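Local coordinates for protein GP37 (Pseudomonas phage phikz, PDB 5FT0) that inhibits the RNA degradosome of the host bacterium, probably by binding RNase E, at residues Asn100-Ser105 with Gln234-Thr239; Ile112-Gly117 with Val243-Pro248; Phe161-Asp166 with Asp205-Tyr210. One frame throughout, in Å; residues are numbered along the deposited sequence.

Interaction 1: residues Asn100-Ser105 with Gln234-Thr239; sequences NDEYIS and QPLNST. With K (potassium ion), chain D.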
ATOM      1  N   ASN A 100      19.371 -15.097  -5.382  1.00 52.50           N
ATOM      2  CA  ASN A 100      19.209 -14.846  -3.954  1.00 51.58           C
ATOM      3  C   ASN A 100      17.778 -15.195  -3.580  1.00 54.47           C
ATOM      4  O   ASN A 100      16.838 -14.577  -4.088  1.00 53.59           O
ATOM      5  CB  ASN A 100      19.520 -13.388  -3.607  1.00 51.80           C
ATOM      6  CG  ASN A 100      19.637 -13.150  -2.109  1.00 53.98           C
ATOM      7  OD1 ASN A 100      18.990 -13.822  -1.303  1.00 55.21           O
ATOM      8  ND2 ASN A 100      20.472 -12.188  -1.730  1.00 50.60           N
ATOM      9  N   ASP A 101      17.620 -16.180  -2.692  1.00 52.20           N
ATOM     10  CA  ASP A 101      16.290 -16.597  -2.269  1.00 50.16           C
ATOM     11  C   ASP A 101      15.553 -15.499  -1.517  1.00 44.49           C
ATOM     12  O   ASP A 101      14.318 -15.498  -1.501  1.00 45.45           O
ATOM     13  CB  ASP A 101      16.385 -17.852  -1.400  1.00 61.60           C
ATOM     14  CG  ASP A 101      16.997 -19.027  -2.140  1.00 68.15           C
ATOM     15  OD1 ASP A 101      16.621 -19.257  -3.310  1.00 70.38           O
ATOM     16  OD2 ASP A 101      17.858 -19.715  -1.553  1.00 78.10           O
ATOM     17  N   GLU A 102      16.279 -14.563  -0.903  1.00 41.46           N
ATOM     18  CA  GLU A 102      15.645 -13.461  -0.192  1.00 50.12           C
ATOM     19  C   GLU A 102      15.226 -12.324  -1.116  1.00 49.10           C
ATOM     20  O   GLU A 102      14.313 -11.568  -0.763  1.00 49.40           O
ATOM     21  CB  GLU A 102      16.580 -12.929   0.897  1.00 58.08           C
ATOM     22  CG  GLU A 102      16.678 -13.840   2.112  1.00 57.76           C
ATOM     23  CD  GLU A 102      17.422 -13.199   3.265  1.00 64.91           C
ATOM     24  OE1 GLU A 102      16.856 -12.292   3.909  1.00 67.57           O
ATOM     25  OE2 GLU A 102      18.577 -13.599   3.524  1.00 76.04           O
ATOM     26  N   TYR A 103      15.868 -12.182  -2.276  1.00 43.08           N
ATOM     27  CA  TYR A 103      15.439 -11.195  -3.258  1.00 38.88           C
ATOM     28  C   TYR A 103      14.090 -11.587  -3.849  1.00 40.86           C
ATOM     29  O   TYR A 103      13.920 -12.705  -4.346  1.00 45.30           O
ATOM     30  CB  TYR A 103      16.463 -11.070  -4.386  1.00 37.14           C
ATOM     31  CG  TYR A 103      17.702 -10.262  -4.073  1.00 40.18           C
ATOM     32  CD1 TYR A 103      17.854  -9.611  -2.857  1.00 37.40           C
ATOM     33  CD2 TYR A 103      18.715 -10.136  -5.015  1.00 38.67           C
ATOM     34  CE1 TYR A 103      18.993  -8.871  -2.583  1.00 33.61           C
ATOM     35  CE2 TYR A 103      19.849  -9.399  -4.754  1.00 39.07           C
ATOM     36  CZ  TYR A 103      19.985  -8.768  -3.539  1.00 39.84           C
ATOM     37  OH  TYR A 103      21.122  -8.033  -3.286  1.00 40.89           O
ATOM     38  N   ILE A 104      13.130 -10.668  -3.797  1.00 42.65           N
ATOM     39  CA  ILE A 104      11.892 -10.805  -4.549  1.00 42.87           C
ATOM     40  C   ILE A 104      11.746  -9.577  -5.435  1.00 43.66           C
ATOM     41  O   ILE A 104      12.301  -8.510  -5.160  1.00 36.45           O
ATOM     42  CB  ILE A 104      10.649 -10.977  -3.650  1.00 42.08           C
ATOM     43  CG1 ILE A 104      10.419  -9.727  -2.801  1.00 42.01           C
ATOM     44  CG2 ILE A 104      10.783 -12.218  -2.781  1.00 39.16           C
ATOM     45  CD1 ILE A 104       8.987  -9.563  -2.343  1.00 50.49           C
ATOM     46  N   SER A 105      10.990  -9.744  -6.516  1.00 42.01           N
ATOM     47  CA  SER A 105      10.741  -8.681  -7.479  1.00 39.38           C
ATOM     48  C   SER A 105       9.267  -8.313  -7.442  1.00 43.18           C
ATOM     49  O   SER A 105       8.402  -9.193  -7.495  1.00 43.88           O
ATOM     50  CB  SER A 105      11.145  -9.109  -8.892  1.00 42.46           C
ATOM     51  OG  SER A 105      10.710  -8.162  -9.853  1.00 46.18           O
ATOM     52  N   GLN A 234      24.317  -1.978   7.610  1.00 44.60           N
ATOM     53  CA  GLN A 234      24.985  -3.268   7.689  1.00 52.38           C
ATOM     54  C   GLN A 234      24.559  -4.147   6.519  1.00 55.93           C
ATOM     55  O   GLN A 234      23.434  -4.024   6.022  1.00 54.72           O
ATOM     56  CB  GLN A 234      24.673  -3.983   9.014  1.00 60.50           C
ATOM     57  CG  GLN A 234      25.805  -3.950  10.046  1.00 61.87           C
ATOM     58  CD  GLN A 234      26.022  -2.572  10.657  1.00 66.71           C
ATOM     59  OE1 GLN A 234      25.109  -1.991  11.248  1.00 60.46           O
ATOM     60  NE2 GLN A 234      27.238  -2.050  10.529  1.00 61.92           N
ATOM     61  N   PRO A 235      25.443  -5.032   6.052  1.00 53.76           N
ATOM     62  CA  PRO A 235      25.136  -5.859   4.874  1.00 58.03           C
ATOM     63  C   PRO A 235      23.978  -6.821   5.113  1.00 60.76           C
ATOM     64  O   PRO A 235      23.555  -7.061   6.244  1.00 52.30           O
ATOM     65  CB  PRO A 235      26.443  -6.623   4.620  1.00 59.77           C
ATOM     66  CG  PRO A 235      27.275  -6.433   5.860  1.00 54.04           C
ATOM     67  CD  PRO A 235      26.856  -5.132   6.448  1.00 51.40           C
ATOM     68  N   LEU A 236      23.460  -7.391   4.017  1.00 62.73           N
ATOM     69  CA  LEU A 236      22.237  -8.188   4.135  1.00 63.78           C
ATOM     70  C   LEU A 236      22.503  -9.521   4.812  1.00 68.97           C
ATOM     71  O   LEU A 236      21.776  -9.909   5.738  1.00 73.16           O
ATOM     72  CB  LEU A 236      21.556  -8.346   2.770  1.00 73.93           C
ATOM     73  CG  LEU A 236      20.287  -9.214   2.653  1.00 71.90           C
ATOM     74  CD1 LEU A 236      20.598 -10.691   2.419  1.00 75.73           C
ATOM     75  CD2 LEU A 236      19.288  -9.004   3.802  1.00 73.20           C
ATOM     76  N   ASN A 237      23.548 -10.213   4.386  1.00 67.20           N
ATOM     77  CA  ASN A 237      23.939 -11.492   4.951  1.00 69.20           C
ATOM     78  C   ASN A 237      24.590 -11.381   6.326  1.00 63.65           C
ATOM     79  O   ASN A 237      24.999 -12.411   6.875  1.00 74.39           O
ATOM     80  CB  ASN A 237      24.886 -12.206   3.980  1.00 66.42           C
ATOM     81  CG  ASN A 237      26.061 -11.328   3.571  1.00 61.66           C
ATOM     82  OD1 ASN A 237      26.248 -10.228   4.106  1.00 60.43           O
ATOM     83  ND2 ASN A 237      26.843 -11.794   2.611  1.00 62.79           N
ATOM     84  N   SER A 238      24.704 -10.183   6.901  1.00 60.55           N
ATOM     85  CA  SER A 238      25.271 -10.073   8.240  1.00 67.78           C
ATOM     86  C   SER A 238      24.333 -10.709   9.265  1.00 70.59           C
ATOM     87  O   SER A 238      23.126 -10.834   9.048  1.00 70.67           O
ATOM     88  CB  SER A 238      25.542  -8.612   8.613  1.00 60.35           C
ATOM     89  OG  SER A 238      24.353  -7.846   8.625  1.00 61.16           O
ATOM     90  N   THR A 239      24.906 -11.112  10.401  1.00 74.61           N
ATOM     91  CA  THR A 239      24.140 -11.856  11.398  1.00 70.38           C
ATOM     92  C   THR A 239      23.164 -10.949  12.138  1.00 72.19           C
ATOM     93  O   THR A 239      21.957 -11.212  12.171  1.00 69.77           O
ATOM     94  CB  THR A 239      25.087 -12.543  12.385  1.00 77.72           C
ATOM     95  OG1 THR A 239      25.892 -11.554  13.037  1.00 76.72           O
ATOM     96  CG2 THR A 239      25.992 -13.522  11.654  1.00 71.61           C
TER
HETATM   97  K     K D1258      14.476 -15.111  -5.526  1.00 75.44           K
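Leu236 reaches from the loop 234-239 to the carboxylate end of Glu102. Its CG lies anti to the backbone N (chi1 177°), which sends both methyls toward the segment 100-105. Glu102 has CG anti to its carbonyl carbon (chi1 -75°) and extends beyond it, carrying the carboxylate out to the leucine. The closest pair is Leu236 CD1 and Glu102 OE2, 3.7 Å apart. Leu236 CD2 sits 4.1 Å from Glu102 OE1, so each methyl meets one carboxylate oxygen in van der Waals contact. The polar need of Glu102 OE2 is met by Gln242 NE2, which also bonds to Leu236 O and ties the two segments together.

Asn100 adds a looser contact, with ND2 4.4 Å from Leu236 CD1. Its amide is held at both ends. OD1 accepts from the backbone N of Glu102 at 2.8 Å, and ND2 donates to Asn169 OD1. ND2 also lies 3.7 Å above the plane of the Tyr103 ring, over its centre. The backbone oxygens Asn100 O and Tyr103 O bind a potassium ion at 2.8 and 2.7 Å, and Ile97 O is a third ligand. The arrangement is an Asx turn built into a potassium site, where helix 87-98 passes into strand 103-106.

Interaction 2: residues Ile112-Gly117 with Val243-Pro248; sequences IHIADG and VFLKNP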
ATOM      1  N   ILE A 112      13.834  -7.083  -0.240  1.00 39.43           N
ATOM      2  CA  ILE A 112      13.479  -8.053   0.792  1.00 41.38           C
ATOM      3  C   ILE A 112      12.011  -7.876   1.146  1.00 35.73           C
ATOM      4  O   ILE A 112      11.575  -6.764   1.469  1.00 37.73           O
ATOM      5  CB  ILE A 112      14.361  -7.881   2.041  1.00 45.87           C
ATOM      6  CG1 ILE A 112      15.843  -7.822   1.657  1.00 38.18           C
ATOM      7  CG2 ILE A 112      14.103  -9.003   3.035  1.00 50.06           C
ATOM      8  CD1 ILE A 112      16.326  -9.037   0.913  1.00 48.99           C
ATOM      9  N   HIS A 113      11.251  -8.967   1.100  1.00 36.14           N
ATOM     10  CA  HIS A 113       9.851  -8.901   1.500  1.00 44.86           C
ATOM     11  C   HIS A 113       9.733  -8.624   2.992  1.00 44.44           C
ATOM     12  O   HIS A 113      10.474  -9.182   3.805  1.00 48.25           O
ATOM     13  CB  HIS A 113       9.122 -10.199   1.162  1.00 47.71           C
ATOM     14  CG  HIS A 113       7.694 -10.212   1.612  1.00 53.92           C
ATOM     15  ND1 HIS A 113       7.299 -10.749   2.818  1.00 57.30           N
ATOM     16  CD2 HIS A 113       6.571  -9.731   1.028  1.00 55.12           C
ATOM     17  CE1 HIS A 113       5.991 -10.609   2.953  1.00 58.86           C
ATOM     18  NE2 HIS A 113       5.525  -9.993   1.881  1.00 52.93           N
ATOM     19  N   ILE A 114       8.783  -7.759   3.349  1.00 44.75           N
ATOM     20  CA  ILE A 114       8.537  -7.375   4.734  1.00 47.50           C
ATOM     21  C   ILE A 114       7.148  -7.812   5.192  1.00 49.00           C
ATOM     22  O   ILE A 114       7.007  -8.510   6.200  1.00 46.77           O
ATOM     23  CB  ILE A 114       8.722  -5.854   4.937  1.00 49.92           C
ATOM     24  CG1 ILE A 114      10.113  -5.417   4.472  1.00 48.17           C
ATOM     25  CG2 ILE A 114       8.491  -5.475   6.395  1.00 49.25           C
ATOM     26  CD1 ILE A 114      11.241  -6.159   5.140  1.00 40.45           C
ATOM     27  N   ALA A 115       6.113  -7.414   4.458  1.00 52.93           N
ATOM     28  CA  ALA A 115       4.742  -7.703   4.860  1.00 50.55           C
ATOM     29  C   ALA A 115       3.854  -7.733   3.626  1.00 59.03           C
ATOM     30  O   ALA A 115       4.210  -7.202   2.571  1.00 50.90           O
ATOM     31  CB  ALA A 115       4.228  -6.672   5.872  1.00 46.14           C
ATOM     32  N   ASP A 116       2.688  -8.359   3.777  1.00 53.38           N
ATOM     33  CA  ASP A 116       1.723  -8.481   2.692  1.00 52.79           C
ATOM     34  C   ASP A 116       0.654  -7.397   2.715  1.00 59.72           C
ATOM     35  O   ASP A 116      -0.240  -7.417   1.861  1.00 78.06           O
ATOM     36  CB  ASP A 116       1.068  -9.864   2.721  1.00 59.62           C
ATOM     37  CG  ASP A 116       1.986 -10.952   2.193  1.00 69.32           C
ATOM     38  OD1 ASP A 116       2.143 -11.049   0.958  1.00 70.56           O
ATOM     39  OD2 ASP A 116       2.557 -11.704   3.012  1.00 75.21           O
ATOM     40  N   GLY A 117       0.715  -6.473   3.673  1.00 67.23           N
ATOM     41  CA  GLY A 117      -0.081  -5.255   3.637  1.00 66.39           C
ATOM     42  C   GLY A 117      -1.563  -5.488   3.444  1.00 69.67           C
ATOM     43  O   GLY A 117      -2.161  -6.400   4.027  1.00 75.24           O
ATOM     44  N   VAL A 243      18.834 -11.528  11.867  1.00 62.76           N
ATOM     45  CA  VAL A 243      17.804 -11.777  12.870  1.00 60.68           C
ATOM     46  C   VAL A 243      16.722 -10.705  12.840  1.00 63.13           C
ATOM     47  O   VAL A 243      15.596 -10.961  13.286  1.00 62.87           O
ATOM     48  CB  VAL A 243      18.384 -11.878  14.293  1.00 63.23           C
ATOM     49  CG1 VAL A 243      19.588 -12.813  14.325  1.00 62.84           C
ATOM     50  CG2 VAL A 243      18.748 -10.501  14.828  1.00 59.26           C
ATOM     51  N   PHE A 244      17.027  -9.515  12.314  1.00 63.88           N
ATOM     52  CA  PHE A 244      16.025  -8.456  12.241  1.00 54.12           C
ATOM     53  C   PHE A 244      14.951  -8.786  11.211  1.00 56.27           C
ATOM     54  O   PHE A 244      13.758  -8.619  11.483  1.00 56.76           O
ATOM     55  CB  PHE A 244      16.695  -7.116  11.929  1.00 52.00           C
ATOM     56  CG  PHE A 244      15.729  -5.988  11.677  1.00 53.57           C
ATOM     57  CD1 PHE A 244      15.148  -5.310  12.733  1.00 48.59           C
ATOM     58  CD2 PHE A 244      15.411  -5.601  10.383  1.00 52.60           C
ATOM     59  CE1 PHE A 244      14.261  -4.269  12.507  1.00 49.39           C
ATOM     60  CE2 PHE A 244      14.521  -4.563  10.153  1.00 48.34           C
ATOM     61  CZ  PHE A 244      13.951  -3.895  11.214  1.00 45.20           C
ATOM     62  N   LEU A 245      15.346  -9.268  10.024  1.00 51.74           N
ATOM     63  CA  LEU A 245      14.329  -9.614   9.028  1.00 54.59           C
ATOM     64  C   LEU A 245      13.455 -10.793   9.433  1.00 56.60           C
ATOM     65  O   LEU A 245      12.539 -11.130   8.679  1.00 58.88           O
ATOM     66  CB  LEU A 245      14.936  -9.925   7.649  1.00 54.49           C
ATOM     67  CG  LEU A 245      15.508  -8.877   6.691  1.00 63.94           C
ATOM     68  CD1 LEU A 245      14.580  -7.672   6.517  1.00 56.96           C
ATOM     69  CD2 LEU A 245      16.929  -8.474   7.024  1.00 65.25           C
ATOM     70  N   LYS A 246      13.723 -11.457  10.553  1.00 55.08           N
ATOM     71  CA  LYS A 246      12.875 -12.548  11.012  1.00 60.23           C
ATOM     72  C   LYS A 246      12.106 -12.211  12.282  1.00 55.00           C
ATOM     73  O   LYS A 246      11.406 -13.079  12.813  1.00 60.58           O
ATOM     74  CB  LYS A 246      13.704 -13.820  11.232  1.00 65.65           C
ATOM     75  CG  LYS A 246      14.919 -13.912  10.331  1.00 75.07           C
ATOM     76  CD  LYS A 246      14.624 -14.700   9.065  1.00 80.35           C
ATOM     77  CE  LYS A 246      15.900 -14.953   8.278  1.00 79.18           C
ATOM     78  NZ  LYS A 246      16.851 -15.805   9.045  1.00 72.36           N
ATOM     79  N   ASN A 247      12.228 -10.987  12.786  1.00 50.80           N
ATOM     80  CA  ASN A 247      11.360 -10.534  13.863  1.00 45.76           C
ATOM     81  C   ASN A 247       9.905 -10.653  13.412  1.00 47.93           C
ATOM     82  O   ASN A 247       9.549 -10.131  12.346  1.00 45.22           O
ATOM     83  CB  ASN A 247      11.696  -9.087  14.234  1.00 49.52           C
ATOM     84  CG  ASN A 247      11.000  -8.620  15.505  1.00 49.25           C
ATOM     85  OD1 ASN A 247       9.800  -8.819  15.688  1.00 49.65           O
ATOM     86  ND2 ASN A 247      11.762  -7.987  16.391  1.00 47.51           N
ATOM     87  N   PRO A 248       9.045 -11.336  14.174  1.00 50.31           N
ATOM     88  CA  PRO A 248       7.662 -11.539  13.712  1.00 44.61           C
ATOM     89  C   PRO A 248       6.867 -10.253  13.576  1.00 43.01           C
ATOM     90  O   PRO A 248       5.884 -10.236  12.824  1.00 43.61           O
ATOM     91  CB  PRO A 248       7.062 -12.450  14.791  1.00 43.08           C
ATOM     92  CG  PRO A 248       7.877 -12.164  16.013  1.00 46.63           C
ATOM     93  CD  PRO A 248       9.273 -11.911  15.511  1.00 50.74           C
TER
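The first two torsions of Leu245 place CG anti to its carbonyl carbon (chi1 -74°) and turn CD1 (chi2 -47°) so that it touches both Ile112 and Ile114. Ile112 answers with CG2, the branch that stands anti to its backbone N. Ile114 uses the other branch. Its CG1 is anti to the carbonyl carbon (chi1 -55°), and CD1 at the end of that arm makes the contact. The two isoleucines have nearly the same torsions, yet they offer different methyls to one leucine.

Leu245 CD1 is 3.8 Å from Ile112 CG2 and 3.9 Å from Ile114 CD1. Leu245 CG also comes within 3.9 Å of Ile112 CG2, so Ile112 meets the branch point as well as the methyl. The side chains of Ile112 and Leu245 cross at about a right angle. All of these contacts are apolar.

Both isoleucines are buried. Ile112 also packs on Leu125, Tyr103 and Leu236, and Ile114 on Leu123 and Leu125. Leu245 touches Leu236 as well, which joins this cluster to the preceding loop. On the loop side, Asn247 N bonds to Phe244 O at 3.1 Å, closing a tight turn. Asn247 OD1 caps the backbone N of Leu249, the first residue of helix 249-252.

The second subunit lies close by. Phe244 meets Phe244 of the second subunit, with the ring planes at about 30°, and Ile114 packs on Ile253 of the second subunit. The strand itself is irregular here, because Ile114 and Ala115 both face Leu123. The contact is therefore an apolar cluster between a loop and a strand of the seven-stranded antiparallel sheet, beside a classic beta bulge and at the contact with the second subunit.

Interaction 3: residues Phe161-Asp166 with Asp205-Tyr210; sequences FEFLVD and DRTEVY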
ATOM      1  N   PHE A 161      31.078  -3.601  -5.966  1.00 48.89           N
ATOM      2  CA  PHE A 161      29.786  -4.276  -5.979  1.00 50.59           C
ATOM      3  C   PHE A 161      29.673  -5.280  -4.841  1.00 51.94           C
ATOM      4  O   PHE A 161      28.563  -5.568  -4.378  1.00 48.70           O
ATOM      5  CB  PHE A 161      29.556  -4.961  -7.327  1.00 47.30           C
ATOM      6  CG  PHE A 161      29.086  -4.027  -8.407  1.00 49.65           C
ATOM      7  CD1 PHE A 161      27.734  -3.774  -8.578  1.00 39.22           C
ATOM      8  CD2 PHE A 161      29.992  -3.399  -9.246  1.00 48.72           C
ATOM      9  CE1 PHE A 161      27.297  -2.915  -9.566  1.00 41.90           C
ATOM     10  CE2 PHE A 161      29.559  -2.538 -10.237  1.00 45.27           C
ATOM     11  CZ  PHE A 161      28.210  -2.295 -10.398  1.00 42.21           C
ATOM     12  N   GLU A 162      30.802  -5.826  -4.378  1.00 54.10           N
ATOM     13  CA  GLU A 162      30.779  -6.645  -3.172  1.00 58.66           C
ATOM     14  C   GLU A 162      30.456  -5.806  -1.945  1.00 51.90           C
ATOM     15  O   GLU A 162      29.816  -6.295  -1.009  1.00 49.18           O
ATOM     16  CB  GLU A 162      32.117  -7.362  -2.987  1.00 58.82           C
ATOM     17  CG  GLU A 162      32.394  -8.435  -4.029  1.00 63.34           C
ATOM     18  CD  GLU A 162      33.736  -9.112  -3.832  1.00 70.06           C
ATOM     19  OE1 GLU A 162      34.492  -8.692  -2.931  1.00 76.14           O
ATOM     20  OE2 GLU A 162      34.033 -10.068  -4.580  1.00 71.49           O
ATOM     21  N   PHE A 163      30.890  -4.545  -1.929  1.00 47.36           N
ATOM     22  CA  PHE A 163      30.502  -3.648  -0.849  1.00 50.26           C
ATOM     23  C   PHE A 163      29.006  -3.361  -0.886  1.00 51.90           C
ATOM     24  O   PHE A 163      28.347  -3.328   0.159  1.00 53.68           O
ATOM     25  CB  PHE A 163      31.311  -2.353  -0.940  1.00 47.69           C
ATOM     26  CG  PHE A 163      30.779  -1.232  -0.088  1.00 50.98           C
ATOM     27  CD1 PHE A 163      30.978  -1.226   1.283  1.00 47.86           C
ATOM     28  CD2 PHE A 163      30.097  -0.171  -0.666  1.00 49.05           C
ATOM     29  CE1 PHE A 163      30.497  -0.188   2.062  1.00 53.35           C
ATOM     30  CE2 PHE A 163      29.614   0.870   0.109  1.00 54.63           C
ATOM     31  CZ  PHE A 163      29.815   0.862   1.473  1.00 51.69           C
ATOM     32  N   LEU A 164      28.447  -3.184  -2.084  1.00 49.26           N
ATOM     33  CA  LEU A 164      27.059  -2.748  -2.202  1.00 48.69           C
ATOM     34  C   LEU A 164      26.080  -3.860  -1.841  1.00 48.83           C
ATOM     35  O   LEU A 164      25.152  -3.647  -1.053  1.00 51.66           O
ATOM     36  CB  LEU A 164      26.786  -2.242  -3.620  1.00 46.20           C
ATOM     37  CG  LEU A 164      27.051  -0.766  -3.915  1.00 48.33           C
ATOM     38  CD1 LEU A 164      26.620  -0.432  -5.336  1.00 46.32           C
ATOM     39  CD2 LEU A 164      26.332   0.119  -2.910  1.00 49.09           C
ATOM     40  N   VAL A 165      26.259  -5.050  -2.416  1.00 42.45           N
ATOM     41  CA  VAL A 165      25.227  -6.082  -2.354  1.00 43.44           C
ATOM     42  C   VAL A 165      25.794  -7.413  -1.873  1.00 52.20           C
ATOM     43  O   VAL A 165      25.201  -8.468  -2.126  1.00 49.92           O
ATOM     44  CB  VAL A 165      24.548  -6.251  -3.727  1.00 40.37           C
ATOM     45  CG1 VAL A 165      23.844  -4.970  -4.139  1.00 33.75           C
ATOM     46  CG2 VAL A 165      25.569  -6.653  -4.780  1.00 38.40           C
ATOM     47  N   ASP A 166      26.936  -7.365  -1.175  1.00 52.12           N
ATOM     48  CA  ASP A 166      27.715  -8.508  -0.686  1.00 54.55           C
ATOM     49  C   ASP A 166      28.069  -9.523  -1.775  1.00 53.50           C
ATOM     50  O   ASP A 166      27.581  -9.442  -2.907  1.00 51.92           O
ATOM     51  CB  ASP A 166      27.021  -9.184   0.516  1.00 54.30           C
ATOM     52  CG  ASP A 166      25.748  -9.940   0.154  1.00 58.45           C
ATOM     53  OD1 ASP A 166      25.777 -10.830  -0.723  1.00 61.02           O
ATOM     54  OD2 ASP A 166      24.700  -9.636   0.765  1.00 56.59           O
ATOM     55  N   ASP A 205      22.577   6.494   7.254  1.00 40.66           N
ATOM     56  CA  ASP A 205      22.099   5.135   7.464  1.00 38.95           C
ATOM     57  C   ASP A 205      22.191   4.247   6.228  1.00 38.22           C
ATOM     58  O   ASP A 205      21.818   3.071   6.308  1.00 40.89           O
ATOM     59  CB  ASP A 205      20.650   5.163   7.974  1.00 40.12           C
ATOM     60  CG  ASP A 205      19.681   5.775   6.974  1.00 43.87           C
ATOM     61  OD1 ASP A 205      20.136   6.413   6.002  1.00 43.37           O
ATOM     62  OD2 ASP A 205      18.456   5.625   7.165  1.00 47.24           O
ATOM     63  N   ARG A 206      22.681   4.754   5.100  1.00 36.72           N
ATOM     64  CA  ARG A 206      22.686   3.951   3.881  1.00 34.14           C
ATOM     65  C   ARG A 206      23.582   4.600   2.836  1.00 34.01           C
ATOM     66  O   ARG A 206      23.938   5.779   2.937  1.00 35.27           O
ATOM     67  CB  ARG A 206      21.272   3.785   3.316  1.00 29.17           C
ATOM     68  CG  ARG A 206      20.707   5.075   2.747  1.00 37.65           C
ATOM     69  CD  ARG A 206      19.196   5.023   2.594  1.00 35.63           C
ATOM     70  NE  ARG A 206      18.701   6.191   1.875  1.00 37.82           N
ATOM     71  CZ  ARG A 206      18.464   7.373   2.435  1.00 38.13           C
ATOM     72  NH1 ARG A 206      18.669   7.549   3.732  1.00 32.22           N
ATOM     73  NH2 ARG A 206      18.017   8.379   1.696  1.00 36.27           N
ATOM     74  N   THR A 207      23.928   3.810   1.821  1.00 34.08           N
ATOM     75  CA  THR A 207      24.616   4.284   0.628  1.00 36.33           C
ATOM     76  C   THR A 207      23.737   4.004  -0.582  1.00 34.13           C
ATOM     77  O   THR A 207      23.231   2.888  -0.739  1.00 34.38           O
ATOM     78  CB  THR A 207      25.977   3.603   0.449  1.00 37.63           C
ATOM     79  OG1 THR A 207      26.805   3.864   1.588  1.00 35.58           O
ATOM     80  CG2 THR A 207      26.670   4.119  -0.809  1.00 40.31           C
ATOM     81  N   GLU A 208      23.557   5.011  -1.432  1.00 35.43           N
ATOM     82  CA  GLU A 208      22.788   4.874  -2.661  1.00 36.99           C
ATOM     83  C   GLU A 208      23.682   5.192  -3.849  1.00 35.32           C
ATOM     84  O   GLU A 208      24.323   6.249  -3.887  1.00 34.84           O
ATOM     85  CB  GLU A 208      21.559   5.792  -2.652  1.00 34.41           C
ATOM     86  CG  GLU A 208      20.563   5.468  -1.546  1.00 33.51           C
ATOM     87  CD  GLU A 208      19.355   6.388  -1.550  1.00 42.22           C
ATOM     88  OE1 GLU A 208      19.359   7.381  -2.309  1.00 41.44           O
ATOM     89  OE2 GLU A 208      18.397   6.113  -0.795  1.00 47.41           O
ATOM     90  N   VAL A 209      23.731   4.278  -4.813  1.00 30.97           N
ATOM     91  CA  VAL A 209      24.490   4.463  -6.043  1.00 35.57           C
ATOM     92  C   VAL A 209      23.499   4.498  -7.199  1.00 32.37           C
ATOM     93  O   VAL A 209      22.684   3.579  -7.358  1.00 32.33           O
ATOM     94  CB  VAL A 209      25.539   3.358  -6.241  1.00 37.77           C
ATOM     95  CG1 VAL A 209      26.362   3.634  -7.486  1.00 35.45           C
ATOM     96  CG2 VAL A 209      26.440   3.254  -5.020  1.00 36.50           C
ATOM     97  N   TYR A 210      23.566   5.553  -8.000  1.00 29.28           N
ATOM     98  CA  TYR A 210      22.667   5.748  -9.129  1.00 29.95           C
ATOM     99  C   TYR A 210      23.428   5.535 -10.428  1.00 29.17           C
ATOM    100  O   TYR A 210      24.480   6.145 -10.644  1.00 34.15           O
ATOM    101  CB  TYR A 210      22.051   7.149  -9.102  1.00 29.46           C
ATOM    102  CG  TYR A 210      21.091   7.375  -7.956  1.00 33.23           C
ATOM    103  CD1 TYR A 210      21.558   7.600  -6.666  1.00 33.62           C
ATOM    104  CD2 TYR A 210      19.718   7.376  -8.166  1.00 28.77           C
ATOM    105  CE1 TYR A 210      20.685   7.806  -5.615  1.00 31.48           C
ATOM    106  CE2 TYR A 210      18.836   7.585  -7.121  1.00 31.51           C
ATOM    107  CZ  TYR A 210      19.326   7.800  -5.846  1.00 32.43           C
ATOM    108  OH  TYR A 210      18.456   8.009  -4.800  1.00 33.07           O
TER
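Leu164 and Val209 meet at a slant, the leucine reaching from helix 158-187 to the valine of strand 206-217. Both leucine methyls bear on a single valine methyl. Val209 CG2 is 3.7 Å from Leu164 CD1 and 3.8 Å from Leu164 CD2, so it is straddled by the leucine fork. In Val209, CG1 is anti to the backbone N (chi1 -177°), while CG2 stands beside that N and takes the contact. Thr207, two residues back, points to the same side of the strand. Its OG1 approaches the edge of the Phe163 ring near the ring plane, 4.3 Å from Phe163 CZ, and is hydrogen-bonded to Gln202 OE1.

Glu208 points away from the helix. Its OE2 takes a nearly straight bond from Arg206 NE (2.7 Å, 172°), which arrives from above the carboxylate plane but lies in the guanidinium plane. Arg206 NH1 bonds to the syn lone pair of Asp205 OD1 at 2.9 Å. Tyr210 OH donates to Glu208 OE1 at 2.7 Å. Asp205, Arg206 and Glu208 thus form a salt-bridge network. Side chains alternate along the strand, mainly apolar toward the helix and charged beyond, as where a helix packs on one face of an antiparallel sheet (alpha+beta).

How the interactions relate
All three contacts reach the same seven-stranded antiparallel sheet. Interaction 3 lies on its inner strand 206-217, whereas interactions 1 and 2 lie on the neighbouring strands 103-106 and 109-115 toward one margin. Interaction 2 is apolar and mostly buried. Interaction 3 has a buried leucine-valine core, with an exposed phenylalanine against a threonine at its edge. Interaction 1 is only partly buried and sets a leucine against a carboxylate near a potassium site. It also joins the others. Ile104 packs on His113 of interaction 2, and Tyr103 on Val165 of interaction 3. Interactions 2 and 3 do not touch each other, with nearest atoms about 8 Å apart. Both meet the second subunit, which interaction 1 does not.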